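Local structure of flagellar biosynthesis protein FlhF (Bacillus subtilis, 2PX0) at residues Thr62-Leu66 / Leu85-Leu89; Leu93-Trp99 / Leu262-Gly268; Leu125-Ser129 / Asp184-Val188; Thr253-Phe259 / Phe290-Arg296; Gly268-Met272 / Ile282-Ser286. The protein binds GTP as a homodimeric GTPase of the signal recognition particle family and is necessary for flagellar biosynthesis. One frame throughout, in Å; residues are numbered along the deposited sequence.

Contact 1 comes first along the chain. It closes a short loop between helices 56-71 and 81-90 of the N domain. The chain then enters contact 2, which closes a loop of 162 residues and ties the segment after helix 81-90 to the end of helix 256-263. Contact 3 is nested in that loop and joins helix 118-132 to strand 185-189. Contact 4 crosses contact 2 and brings helix 287-294 back onto helix 256-263. Contact 5 is nested inside contact 4, shares Gly-268 with contact 2 and adds a bridge to the last strand of the sheet. Contacts 1 and 3 lie farthest apart, their centres about 39 Å from each other.

Contact 1 of 5, residues Thr62-Leu66 / Leu85-Leu89; sequences TLKKL and LQEIL
Thr-62 and Ile-88 meet at the centre of this helix-to-helix contact. Methyl CG2 of Thr-62 touches CG2 of Ile-88 at 3.8 Å. The same methyl meets CD1 of Leu-85 at 3.5 Å, and there the two side chains cross at about a right angle. With chi1 at -52°, Thr-62 holds CG2 anti to the backbone N and keeps OG1 beside that N. The hydroxyl is hydrogen-bonded to Thr-58 O in its own helix. It also lies 3.9 Å from CD2 of Leu-89.

Ile-88 splits its two branches. CG2 takes the threonine methyl, and CD1, on the longer branch, lies against Lys-65 and Leu-66. This CD1 is 3.7 Å from Leu-66 N. It also meets CB of Lys-65 at 4.0 Å and CB of Leu-66 at 4.1 Å. Lys-65 lends only the root of its chain here, and its NZ bonds to Asn-61 OD1. No hydrogen bond links the two segments, so apolar contact joins them.

The local helix axes approach to 10.1 Å, with 120° between their N-to-C directions. Helix 41-51 packs against the pair in this helical N domain of the SRP GTPase family: Ala-45 touches both Leu-66 and Leu-85, and Leu-48 and Leu-49 add to Leu-85. Beyond Leu-89 lies Val-291 of helix 287-294, where the N domain meets the GTPase domain.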
# COMPACT_ATOMS: atom_id res chain seq x y z
N THR A 62 -13.55 -20.33 -15.01
CA THR A 62 -12.39 -20.82 -15.73
C THR A 62 -12.48 -22.33 -15.79
O THR A 62 -12.02 -22.95 -16.74
CB THR A 62 -11.11 -20.42 -15.02
OG1 THR A 62 -11.13 -19.02 -14.77
CG2 THR A 62 -9.91 -20.74 -15.90
N LEU A 63 -13.08 -22.91 -14.77
CA LEU A 63 -13.24 -24.36 -14.73
C LEU A 63 -14.36 -24.83 -15.65
O LEU A 63 -14.24 -25.88 -16.29
CB LEU A 63 -13.52 -24.82 -13.30
CG LEU A 63 -12.30 -25.00 -12.42
CD1 LEU A 63 -12.75 -25.41 -11.03
CD2 LEU A 63 -11.39 -26.07 -13.03
N LYS A 64 -15.45 -24.07 -15.72
CA LYS A 64 -16.56 -24.46 -16.58
C LYS A 64 -16.04 -24.46 -18.02
O LYS A 64 -16.37 -25.34 -18.80
CB LYS A 64 -17.74 -23.49 -16.43
CG LYS A 64 -18.30 -23.40 -15.00
CD LYS A 64 -18.95 -24.71 -14.48
CE LYS A 64 -19.57 -24.53 -13.07
NZ LYS A 64 -20.28 -25.75 -12.59
N LYS A 65 -15.22 -23.47 -18.34
CA LYS A 65 -14.62 -23.35 -19.66
C LYS A 65 -13.70 -24.55 -19.88
O LYS A 65 -13.87 -25.32 -20.82
CB LYS A 65 -13.79 -22.07 -19.75
CG LYS A 65 -14.55 -20.79 -19.47
CD LYS A 65 -15.14 -20.23 -20.73
CE LYS A 65 -15.94 -18.96 -20.45
NZ LYS A 65 -17.17 -19.21 -19.63
N LEU A 66 -12.73 -24.70 -18.98
CA LEU A 66 -11.76 -25.79 -19.03
C LEU A 66 -12.44 -27.15 -19.18
O LEU A 66 -12.17 -27.90 -20.12
CB LEU A 66 -10.93 -25.81 -17.75
CG LEU A 66 -9.46 -26.20 -17.89
CD1 LEU A 66 -8.98 -26.88 -16.61
CD2 LEU A 66 -9.30 -27.12 -19.08
N LEU A 85 -5.29 -23.55 -19.23
CA LEU A 85 -5.68 -22.82 -18.04
C LEU A 85 -5.16 -21.38 -18.08
O LEU A 85 -5.70 -20.50 -17.41
CB LEU A 85 -5.16 -23.51 -16.79
CG LEU A 85 -5.52 -22.77 -15.50
CD1 LEU A 85 -7.04 -22.63 -15.38
CD2 LEU A 85 -4.95 -23.50 -14.32
N GLN A 86 -4.11 -21.13 -18.87
CA GLN A 86 -3.55 -19.80 -18.98
C GLN A 86 -4.17 -19.13 -20.20
O GLN A 86 -4.55 -17.96 -20.15
CB GLN A 86 -2.03 -19.89 -19.11
CG GLN A 86 -1.41 -20.78 -18.05
CD GLN A 86 0.09 -20.62 -17.90
OE1 GLN A 86 0.77 -20.12 -18.80
NE2 GLN A 86 0.63 -21.06 -16.76
N GLU A 87 -4.27 -19.88 -21.30
CA GLU A 87 -4.87 -19.36 -22.52
C GLU A 87 -6.27 -18.84 -22.16
O GLU A 87 -6.66 -17.73 -22.53
CB GLU A 87 -4.98 -20.47 -23.56
CG GLU A 87 -5.55 -20.03 -24.90
CD GLU A 87 -5.66 -21.17 -25.90
OE1 GLU A 87 -4.68 -21.94 -26.05
OE2 GLU A 87 -6.73 -21.30 -26.56
N ILE A 88 -7.02 -19.64 -21.42
CA ILE A 88 -8.35 -19.25 -20.97
C ILE A 88 -8.30 -17.95 -20.17
O ILE A 88 -8.95 -16.98 -20.52
CB ILE A 88 -8.98 -20.34 -20.10
CG1 ILE A 88 -9.18 -21.60 -20.92
CG2 ILE A 88 -10.29 -19.85 -19.53
CD1 ILE A 88 -9.84 -22.71 -20.16
N LEU A 89 -7.51 -17.95 -19.10
CA LEU A 89 -7.37 -16.76 -18.27
C LEU A 89 -6.97 -15.56 -19.11
O LEU A 89 -7.49 -14.45 -18.95
CB LEU A 89 -6.28 -16.97 -17.22
CG LEU A 89 -6.54 -17.87 -16.03
CD1 LEU A 89 -5.26 -18.03 -15.24
CD2 LEU A 89 -7.63 -17.28 -15.17

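Contact 2 of 5, residues Leu93-Trp99 / Leu262-Gly268; sequences LPSADKW and LAESKIG
The Trp-99 indole carries Gly-268 on one face. Gly-268 CA stands 3.7 Å from the centroid of the five-membered ring of Trp-99, 8° off the normal, a CH-pi contact. Having no side chain, the glycine can come down on the ring. Trp-99 lies in the loop between helix 81-90 and strand 107-112, the first strand of the P-loop GTPase fold. At the six-membered end, its CH2 meets CD1 of Leu-262 obliquely at 3.6 Å. NE1 makes a weak hydrogen bond to Pro-94 O. Without the indole, as with an alanine here, Gly-268 CA would probably lose its aromatic cover and a gap would open beside Leu-262.

Leu-93 and Pro-94 pack on the end of helix 256-263, and Pro-94 and Lys-98 also meet the loop after it. CD1 of Leu-93 touches CB of Leu-262 at 3.7 Å. The Pro-94 ring fits against backbone carbonyls, with CD 3.5 Å from Leu-262 O and CG 3.5 Å from Ile-267 O. Lys-98 passes Lys-266 O with CG, then bends so that NZ forms a salt bridge with Asp-97 OD2 on its syn lone pair.

One hydrogen bond crosses between the segments. Lys-98 O also receives Gln-243 NE2. Gly-268 N reaches Lys-98 O at 3.0 Å from above the carbonyl plane, 52° out of it.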
# COMPACT_ATOMS: atom_id res chain seq x y z
N LEU A 93 -8.42 -10.76 -20.14
CA LEU A 93 -7.86 -9.43 -19.91
C LEU A 93 -7.90 -8.74 -21.27
O LEU A 93 -8.02 -9.41 -22.30
CB LEU A 93 -6.39 -9.50 -19.47
CG LEU A 93 -5.91 -10.35 -18.29
CD1 LEU A 93 -6.71 -10.04 -17.05
CD2 LEU A 93 -6.02 -11.80 -18.66
N PRO A 94 -7.83 -7.41 -21.30
CA PRO A 94 -7.86 -6.74 -22.60
C PRO A 94 -6.79 -7.28 -23.53
O PRO A 94 -5.71 -7.66 -23.09
CB PRO A 94 -7.66 -5.26 -22.24
CG PRO A 94 -7.14 -5.29 -20.82
CD PRO A 94 -7.84 -6.45 -20.20
N SER A 95 -7.09 -7.33 -24.83
CA SER A 95 -6.15 -7.86 -25.81
C SER A 95 -4.78 -7.21 -25.77
O SER A 95 -4.63 -6.05 -25.37
CB SER A 95 -6.73 -7.72 -27.21
OG SER A 95 -7.20 -6.40 -27.40
N ALA A 96 -3.78 -7.98 -26.20
CA ALA A 96 -2.39 -7.53 -26.21
C ALA A 96 -2.20 -6.10 -26.66
O ALA A 96 -1.36 -5.37 -26.11
CB ALA A 96 -1.58 -8.44 -27.10
N ASP A 97 -2.99 -5.67 -27.65
CA ASP A 97 -2.86 -4.31 -28.17
C ASP A 97 -3.12 -3.26 -27.11
O ASP A 97 -2.58 -2.16 -27.19
CB ASP A 97 -3.79 -4.08 -29.36
CG ASP A 97 -5.24 -4.01 -28.94
OD1 ASP A 97 -5.78 -5.05 -28.52
OD2 ASP A 97 -5.83 -2.90 -29.03
N LYS A 98 -3.93 -3.57 -26.11
CA LYS A 98 -4.21 -2.60 -25.08
C LYS A 98 -3.14 -2.58 -23.98
O LYS A 98 -3.24 -1.80 -23.04
CB LYS A 98 -5.59 -2.86 -24.47
CG LYS A 98 -6.64 -1.83 -24.87
CD LYS A 98 -7.03 -1.98 -26.33
CE LYS A 98 -7.83 -3.26 -26.56
NZ LYS A 98 -8.15 -3.49 -28.00
N TRP A 99 -2.14 -3.44 -24.11
CA TRP A 99 -1.05 -3.48 -23.13
C TRP A 99 0.23 -2.88 -23.74
O TRP A 99 0.28 -2.55 -24.93
CB TRP A 99 -0.74 -4.92 -22.72
CG TRP A 99 -1.77 -5.62 -21.88
CD1 TRP A 99 -3.08 -5.87 -22.19
CD2 TRP A 99 -1.52 -6.28 -20.63
NE1 TRP A 99 -3.67 -6.65 -21.21
CE2 TRP A 99 -2.73 -6.91 -20.24
CE3 TRP A 99 -0.40 -6.40 -19.79
CZ2 TRP A 99 -2.84 -7.66 -19.07
CZ3 TRP A 99 -0.51 -7.14 -18.63
CH2 TRP A 99 -1.73 -7.75 -18.28
N LEU A 262 -7.90 -6.09 -13.84
CA LEU A 262 -7.72 -6.02 -15.27
C LEU A 262 -8.85 -6.72 -16.00
O LEU A 262 -9.33 -6.21 -17.01
CB LEU A 262 -6.38 -6.64 -15.67
CG LEU A 262 -5.14 -5.79 -15.40
CD1 LEU A 262 -3.88 -6.65 -15.58
CD2 LEU A 262 -5.15 -4.61 -16.34
N ALA A 263 -9.27 -7.87 -15.49
CA ALA A 263 -10.35 -8.65 -16.11
C ALA A 263 -11.54 -7.77 -16.47
O ALA A 263 -12.08 -7.83 -17.58
CB ALA A 263 -10.78 -9.75 -15.19
N GLU A 264 -11.94 -6.95 -15.51
CA GLU A 264 -13.04 -6.03 -15.68
C GLU A 264 -12.55 -4.61 -16.04
O GLU A 264 -13.00 -3.64 -15.44
CB GLU A 264 -13.87 -6.03 -14.40
CG GLU A 264 -13.03 -5.99 -13.14
CD GLU A 264 -13.81 -6.29 -11.87
OE1 GLU A 264 -14.30 -7.44 -11.71
OE2 GLU A 264 -13.95 -5.37 -11.02
N SER A 265 -11.65 -4.50 -17.02
CA SER A 265 -11.10 -3.20 -17.48
C SER A 265 -11.08 -3.17 -19.01
O SER A 265 -11.31 -4.19 -19.66
CB SER A 265 -9.64 -2.98 -17.04
OG SER A 265 -9.47 -2.92 -15.64
N LYS A 266 -10.74 -2.01 -19.56
CA LYS A 266 -10.64 -1.85 -21.00
C LYS A 266 -9.21 -1.48 -21.42
O LYS A 266 -8.91 -1.34 -22.61
CB LYS A 266 -11.60 -0.77 -21.50
CG LYS A 266 -13.04 -1.24 -21.61
CD LYS A 266 -13.64 -1.59 -20.25
CE LYS A 266 -14.97 -2.34 -20.39
NZ LYS A 266 -14.81 -3.77 -20.83
N ILE A 267 -8.32 -1.31 -20.44
CA ILE A 267 -6.91 -0.99 -20.71
C ILE A 267 -6.01 -1.94 -19.95
O ILE A 267 -6.39 -2.44 -18.89
CB ILE A 267 -6.54 0.47 -20.33
CG1 ILE A 267 -7.15 0.84 -18.98
CG2 ILE A 267 -6.99 1.42 -21.39
CD1 ILE A 267 -7.01 2.31 -18.63
N GLY A 268 -4.82 -2.20 -20.49
CA GLY A 268 -3.89 -3.10 -19.84
C GLY A 268 -2.82 -2.40 -19.01
O GLY A 268 -2.98 -1.24 -18.61

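Contact 3 of 5, residues Leu125-Ser129 / Asp184-Val188; sequences LAAIS and DHVFV
Phe-187 of strand 185-189 packs against Leu-125, Ala-126 and Ser-129 of helix 118-132, the helix that follows the P-loop. This is the helix-on-sheet packing of the P-loop NTPase fold. The local axes lie 9.7 Å apart at closest approach. Their directions differ by 168°, so helix and strand run nearly antiparallel.

The Phe-187 ring carries most of the contact. With chi1 at -61°, its CG is anti to the carbonyl carbon and the ring stands up against the helix. Ala-126 CA sits over the centre of one face, 4.0 Å from the ring centroid and 13° off the normal, a CH-pi contact. Its methyl CB lies 4.0 Å from CD1 of the same ring. Leu-125 comes in near CE2 of Phe-187, with CB at 4.0 Å and the carbonyl O set obliquely to the ring. The small alanine lets the helix backbone itself rest on the aromatic face.

Around the contact, Ile-137 of strand 137-141 and Ile-108 of strand 107-112 touch the Phe-187 side chain. The strand runs on to Asp-189, which probably binds GTP, as in related proteins. The side chain of Phe-187 is about 12 Å from the bound magnesium ion, so this packing is close to the nucleotide site but does not touch the metal.

Ser-129 meets two rings at their edges. Its OG is weakly hydrogen-bonded to Leu-125 O, one turn back. The same OG lies in the plane of Phe-187, 3.5 Å from CZ, and in the plane of His-185, 3.7 Å from ND1, a contact without a hydrogen bond.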
# COMPACT_ATOMS: atom_id res chain seq x y z
N LEU A 125 11.25 6.08 -14.91
CA LEU A 125 10.80 6.37 -16.26
C LEU A 125 11.54 7.50 -16.98
O LEU A 125 11.64 7.48 -18.22
CB LEU A 125 9.29 6.66 -16.24
CG LEU A 125 8.41 5.77 -17.10
CD1 LEU A 125 8.73 4.32 -16.81
CD2 LEU A 125 6.98 6.06 -16.83
N ALA A 126 12.06 8.48 -16.23
CA ALA A 126 12.76 9.62 -16.83
C ALA A 126 14.21 9.31 -17.16
O ALA A 126 14.69 9.63 -18.25
CB ALA A 126 12.70 10.83 -15.92
N ALA A 127 14.92 8.69 -16.23
CA ALA A 127 16.32 8.34 -16.48
C ALA A 127 16.39 7.47 -17.73
O ALA A 127 17.24 7.69 -18.60
CB ALA A 127 16.89 7.58 -15.29
N ILE A 128 15.49 6.50 -17.83
CA ILE A 128 15.46 5.60 -18.99
C ILE A 128 15.29 6.36 -20.30
O ILE A 128 16.02 6.10 -21.27
CB ILE A 128 14.31 4.57 -18.89
CG1 ILE A 128 14.30 3.89 -17.52
CG2 ILE A 128 14.47 3.52 -19.97
CD1 ILE A 128 15.50 3.03 -17.23
N SER A 129 14.34 7.27 -20.36
CA SER A 129 14.12 8.03 -21.58
C SER A 129 15.38 8.82 -21.93
O SER A 129 15.80 8.85 -23.09
CB SER A 129 12.93 8.99 -21.43
OG SER A 129 11.70 8.29 -21.61
N ASP A 184 11.30 16.87 -25.69
CA ASP A 184 10.68 15.65 -26.18
C ASP A 184 9.59 15.23 -25.22
O ASP A 184 8.39 15.34 -25.51
CB ASP A 184 11.70 14.52 -26.29
CG ASP A 184 12.82 14.83 -27.25
OD1 ASP A 184 12.54 15.35 -28.35
OD2 ASP A 184 13.98 14.54 -26.90
N HIS A 185 10.02 14.74 -24.06
CA HIS A 185 9.11 14.27 -23.03
C HIS A 185 9.16 15.13 -21.78
O HIS A 185 10.22 15.64 -21.39
CB HIS A 185 9.45 12.83 -22.68
CG HIS A 185 9.36 11.89 -23.84
ND1 HIS A 185 9.96 10.66 -23.85
CD2 HIS A 185 8.73 12.01 -25.03
CE1 HIS A 185 9.71 10.05 -24.99
NE2 HIS A 185 8.96 10.86 -25.73
N VAL A 186 8.01 15.29 -21.15
CA VAL A 186 7.91 16.07 -19.93
C VAL A 186 7.21 15.18 -18.90
O VAL A 186 6.03 14.85 -19.04
CB VAL A 186 7.08 17.33 -20.16
CG1 VAL A 186 7.20 18.24 -18.96
CG2 VAL A 186 7.53 18.02 -21.43
N PHE A 187 7.95 14.79 -17.88
CA PHE A 187 7.40 13.93 -16.85
C PHE A 187 6.74 14.70 -15.70
O PHE A 187 7.41 15.40 -14.93
CB PHE A 187 8.49 12.99 -16.33
CG PHE A 187 9.06 12.08 -17.39
CD1 PHE A 187 10.00 12.56 -18.30
CD2 PHE A 187 8.60 10.77 -17.52
CE1 PHE A 187 10.49 11.73 -19.33
CE2 PHE A 187 9.07 9.95 -18.56
CZ PHE A 187 10.02 10.43 -19.46
N VAL A 188 5.41 14.59 -15.63
CA VAL A 188 4.62 15.26 -14.60
C VAL A 188 4.27 14.33 -13.44
O VAL A 188 3.73 13.25 -13.65
CB VAL A 188 3.30 15.79 -15.18
CG1 VAL A 188 2.55 16.55 -14.10
CG2 VAL A 188 3.58 16.67 -16.37

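Contact 4 of 5, residues Thr253-Phe259 / Phe290-Arg296; sequences TSLGSVF and FVRMLCR
Phe-259 and Phe-290 both hold CG anti to the backbone N, with chi1 at 178° and 177°, and these torsions send each side chain across to the facing helix. CE2 of Phe-290 lies at the edge of the Phe-259 ring, 3.9 Å from Phe-259 CB. CZ of Phe-290 meets Val-258 CB at 3.8 Å and Leu-255 CB at 4.0 Å. Leu-255, Val-258 and Phe-259 would probably face a gap if a smaller alanine stood in place of Phe-290.

Leu-294 straddles the start of helix 256-263. Its CD2 packs on Leu-255 CB and its CD1 on CD2 of Phe-259. Just before that helix, Ser-254 OG accepts from Gly-256 N at 3.0 Å, an ST turn. Thr-253 O takes two bonds from the C-terminal Arg-296: NH1 at 3.0 Å, almost straight ahead of the carbonyl (173°), and a weak one from NH2. Arg-296 is poorly ordered.

In this GTPase homodimer, Ser-257 OG bonds to Lys-225 NZ of the second subunit. Within the chain, Phe-259 reaches Leu-89 of helix 81-90, and Val-291 touches Gln-86 there. Helices 81-90, 256-263 and 287-294 thus pack against one another where the N domain meets the GTPase domain.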
# COMPACT_ATOMS: atom_id res chain seq x y z
N THR A 253 2.35 -11.25 -2.66
CA THR A 253 2.42 -12.72 -2.63
C THR A 253 1.76 -13.36 -3.82
O THR A 253 2.21 -14.38 -4.32
CB THR A 253 1.72 -13.28 -1.38
OG1 THR A 253 2.45 -12.91 -0.21
CG2 THR A 253 1.64 -14.80 -1.45
N SER A 254 0.64 -12.78 -4.24
CA SER A 254 -0.11 -13.28 -5.38
C SER A 254 -0.45 -12.08 -6.26
O SER A 254 -0.29 -10.94 -5.86
CB SER A 254 -1.39 -13.96 -4.89
OG SER A 254 -2.36 -14.06 -5.92
N LEU A 255 -0.89 -12.34 -7.48
CA LEU A 255 -1.21 -11.27 -8.39
C LEU A 255 -2.67 -11.35 -8.80
O LEU A 255 -3.14 -10.64 -9.69
CB LEU A 255 -0.29 -11.34 -9.60
CG LEU A 255 1.08 -10.69 -9.39
CD1 LEU A 255 2.02 -11.08 -10.50
CD2 LEU A 255 0.92 -9.18 -9.37
N GLY A 256 -3.41 -12.23 -8.12
CA GLY A 256 -4.82 -12.39 -8.43
C GLY A 256 -5.55 -11.05 -8.47
O GLY A 256 -6.23 -10.73 -9.45
N SER A 257 -5.42 -10.27 -7.40
CA SER A 257 -6.09 -8.98 -7.32
C SER A 257 -5.82 -8.10 -8.55
O SER A 257 -6.72 -7.44 -9.07
CB SER A 257 -5.67 -8.25 -6.05
OG SER A 257 -4.26 -8.22 -5.90
N VAL A 258 -4.57 -8.10 -9.02
CA VAL A 258 -4.22 -7.29 -10.17
C VAL A 258 -4.95 -7.84 -11.41
O VAL A 258 -5.33 -7.09 -12.31
CB VAL A 258 -2.68 -7.26 -10.38
CG1 VAL A 258 -2.31 -6.23 -11.43
CG2 VAL A 258 -2.00 -6.92 -9.08
N PHE A 259 -5.14 -9.15 -11.45
CA PHE A 259 -5.87 -9.77 -12.56
C PHE A 259 -7.32 -9.31 -12.45
O PHE A 259 -7.88 -8.71 -13.37
CB PHE A 259 -5.78 -11.29 -12.46
CG PHE A 259 -6.53 -12.01 -13.54
CD1 PHE A 259 -7.88 -12.27 -13.40
CD2 PHE A 259 -5.88 -12.42 -14.69
CE1 PHE A 259 -8.58 -12.95 -14.39
CE2 PHE A 259 -6.57 -13.10 -15.69
CZ PHE A 259 -7.93 -13.36 -15.54
N PHE A 290 1.79 -11.80 -18.12
CA PHE A 290 1.28 -11.53 -16.79
C PHE A 290 0.67 -12.77 -16.19
O PHE A 290 0.83 -13.04 -15.00
CB PHE A 290 0.20 -10.46 -16.84
CG PHE A 290 -0.42 -10.17 -15.52
CD1 PHE A 290 0.28 -9.45 -14.55
CD2 PHE A 290 -1.68 -10.65 -15.21
CE1 PHE A 290 -0.28 -9.22 -13.30
CE2 PHE A 290 -2.25 -10.43 -13.96
CZ PHE A 290 -1.55 -9.72 -13.01
N VAL A 291 -0.03 -13.53 -17.02
CA VAL A 291 -0.67 -14.74 -16.55
C VAL A 291 0.37 -15.76 -16.12
O VAL A 291 0.17 -16.49 -15.15
CB VAL A 291 -1.58 -15.37 -17.65
CG1 VAL A 291 -2.18 -16.67 -17.13
CG2 VAL A 291 -2.69 -14.40 -18.07
N ARG A 292 1.49 -15.82 -16.83
CA ARG A 292 2.53 -16.77 -16.48
C ARG A 292 3.05 -16.47 -15.08
O ARG A 292 3.73 -17.29 -14.48
CB ARG A 292 3.69 -16.73 -17.48
CG ARG A 292 3.42 -17.41 -18.82
CD ARG A 292 4.73 -17.62 -19.60
NE ARG A 292 4.52 -17.94 -21.02
CZ ARG A 292 3.98 -19.07 -21.47
NH1 ARG A 292 3.58 -20.02 -20.62
NH2 ARG A 292 3.83 -19.26 -22.78
N MET A 293 2.72 -15.29 -14.57
CA MET A 293 3.14 -14.89 -13.23
C MET A 293 2.10 -15.26 -12.17
O MET A 293 2.42 -15.34 -10.98
CB MET A 293 3.40 -13.39 -13.21
CG MET A 293 4.53 -12.99 -14.10
SD MET A 293 5.08 -11.35 -13.68
CE MET A 293 4.86 -10.51 -15.22
N LEU A 294 0.86 -15.46 -12.61
CA LEU A 294 -0.20 -15.85 -11.71
C LEU A 294 -0.05 -17.33 -11.39
O LEU A 294 -0.07 -17.73 -10.22
CB LEU A 294 -1.56 -15.65 -12.36
CG LEU A 294 -2.13 -14.25 -12.38
CD1 LEU A 294 -3.46 -14.27 -13.10
CD2 LEU A 294 -2.29 -13.76 -10.97
N CYS A 295 0.12 -18.15 -12.43
CA CYS A 295 0.26 -19.60 -12.25
C CYS A 295 1.62 -20.04 -11.73
O CYS A 295 2.10 -21.12 -12.08
CB CYS A 295 -0.03 -20.30 -13.56
SG CYS A 295 -1.61 -19.83 -14.18
N ARG A 296 2.23 -19.21 -10.89
CA ARG A 296 3.52 -19.53 -10.32
C ARG A 296 4.52 -19.95 -11.39
O ARG A 296 4.89 -21.15 -11.43
CB ARG A 296 3.34 -20.65 -9.29
CG ARG A 296 2.31 -20.31 -8.24
CD ARG A 296 2.66 -18.98 -7.60
NE ARG A 296 1.76 -18.64 -6.50
CZ ARG A 296 1.97 -17.62 -5.67
NH1 ARG A 296 3.04 -16.85 -5.82
NH2 ARG A 296 1.11 -17.39 -4.69
OXT ARG A 296 4.92 -19.07 -12.19

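Contact 5 of 5, residues Gly268-Met272 / Ile282-Ser286; sequences GVGFM and IQTVS
Gln-283 N donates to Met-272 O at 2.8 Å, nearly along the C=O axis (173°). Met-272 N answers with a bond to Gln-283 O at 3.0 Å, tilted 27° from the carbonyl plane. Together they make a single antiparallel bridge, a hydrogen-bonded pair, between edge strand 271-272 and the loop leading to helix 287-294. The strand ends the parallel sheet of the P-loop GTPase fold. On its other side, Phe-271 bonds through its backbone to Tyr-244 and Phe-246 of strand 243-247.

Gln-283 O has a further neighbour. Phe-271 CA approaches it at 3.5 Å in a CA-H...O contact, and the same oxygen lies at the edge of the Phe-271 ring. Ile-282 sets CD1 3.9 Å from Phe-271 CB. Its side chain is about 7 Å from bound GNP, so this end of the contact lies near the nucleotide. The side chain of Gln-283 packs on Ile-249, which probably binds GTP, as in related proteins. Thr-284 OG1 gives Gly-270 O a weak bond at 3.4 Å. Its stronger partner is Gln-100 NE2.

Apolar contacts continue toward Val-285. The Met-272 chain bends at chi2 and chi3, which carries CE to CG1 of Val-285. Met-293 of helix 287-294 touches both side chains. The other methyl of Val-285, CG2, meets CG2 of Val-269 at 3.5 Å.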
# COMPACT_ATOMS: atom_id res chain seq x y z
N GLY A 268 -4.82 -2.20 -20.49
CA GLY A 268 -3.89 -3.10 -19.84
C GLY A 268 -2.82 -2.40 -19.01
O GLY A 268 -2.98 -1.24 -18.61
N VAL A 269 -1.73 -3.10 -18.73
CA VAL A 269 -0.68 -2.48 -17.94
C VAL A 269 0.45 -1.97 -18.82
O VAL A 269 0.87 -2.62 -19.79
CB VAL A 269 -0.09 -3.47 -16.87
CG1 VAL A 269 -1.15 -4.51 -16.47
CG2 VAL A 269 1.18 -4.14 -17.38
N GLY A 270 0.94 -0.78 -18.49
CA GLY A 270 2.04 -0.22 -19.24
C GLY A 270 3.30 -0.70 -18.56
O GLY A 270 4.11 -1.41 -19.14
N PHE A 271 3.43 -0.36 -17.28
CA PHE A 271 4.60 -0.73 -16.52
C PHE A 271 4.33 -1.48 -15.20
O PHE A 271 3.21 -1.49 -14.67
CB PHE A 271 5.40 0.53 -16.24
CG PHE A 271 5.87 1.21 -17.48
CD1 PHE A 271 6.98 0.74 -18.17
CD2 PHE A 271 5.16 2.29 -18.01
CE1 PHE A 271 7.37 1.31 -19.37
CE2 PHE A 271 5.55 2.87 -19.22
CZ PHE A 271 6.64 2.38 -19.90
N MET A 272 5.38 -2.10 -14.69
CA MET A 272 5.33 -2.81 -13.43
C MET A 272 6.71 -2.56 -12.82
O MET A 272 7.70 -2.49 -13.55
CB MET A 272 5.10 -4.31 -13.62
CG MET A 272 3.69 -4.70 -14.08
SD MET A 272 3.14 -6.31 -13.40
CE MET A 272 4.50 -7.30 -13.85
N ILE A 282 12.32 -1.72 -12.91
CA ILE A 282 11.12 -1.37 -13.66
C ILE A 282 11.07 -2.33 -14.84
O ILE A 282 12.10 -2.78 -15.32
CB ILE A 282 11.18 0.06 -14.17
CG1 ILE A 282 9.93 0.36 -14.98
CG2 ILE A 282 12.41 0.27 -15.02
CD1 ILE A 282 8.68 0.18 -14.20
N GLN A 283 9.86 -2.65 -15.30
CA GLN A 283 9.71 -3.60 -16.41
C GLN A 283 8.38 -3.52 -17.12
O GLN A 283 7.48 -2.79 -16.72
CB GLN A 283 9.86 -5.03 -15.90
CG GLN A 283 8.93 -5.34 -14.77
CD GLN A 283 8.91 -6.81 -14.43
OE1 GLN A 283 8.44 -7.62 -15.23
NE2 GLN A 283 9.40 -7.16 -13.25
N THR A 284 8.26 -4.32 -18.17
CA THR A 284 7.05 -4.37 -18.99
C THR A 284 6.57 -5.82 -19.21
O THR A 284 7.38 -6.74 -19.32
CB THR A 284 7.30 -3.70 -20.32
OG1 THR A 284 6.05 -3.47 -20.97
CG2 THR A 284 8.17 -4.57 -21.20
N VAL A 285 5.25 -6.03 -19.29
CA VAL A 285 4.71 -7.38 -19.47
C VAL A 285 3.57 -7.44 -20.46
O VAL A 285 2.97 -6.42 -20.77
CB VAL A 285 4.18 -7.97 -18.14
CG1 VAL A 285 5.26 -7.92 -17.08
CG2 VAL A 285 2.97 -7.19 -17.67
N SER A 286 3.27 -8.65 -20.92
CA SER A 286 2.19 -8.91 -21.87
C SER A 286 1.06 -9.73 -21.24
O SER A 286 1.27 -10.45 -20.27
CB SER A 286 2.74 -9.70 -23.05
OG SER A 286 3.14 -11.00 -22.62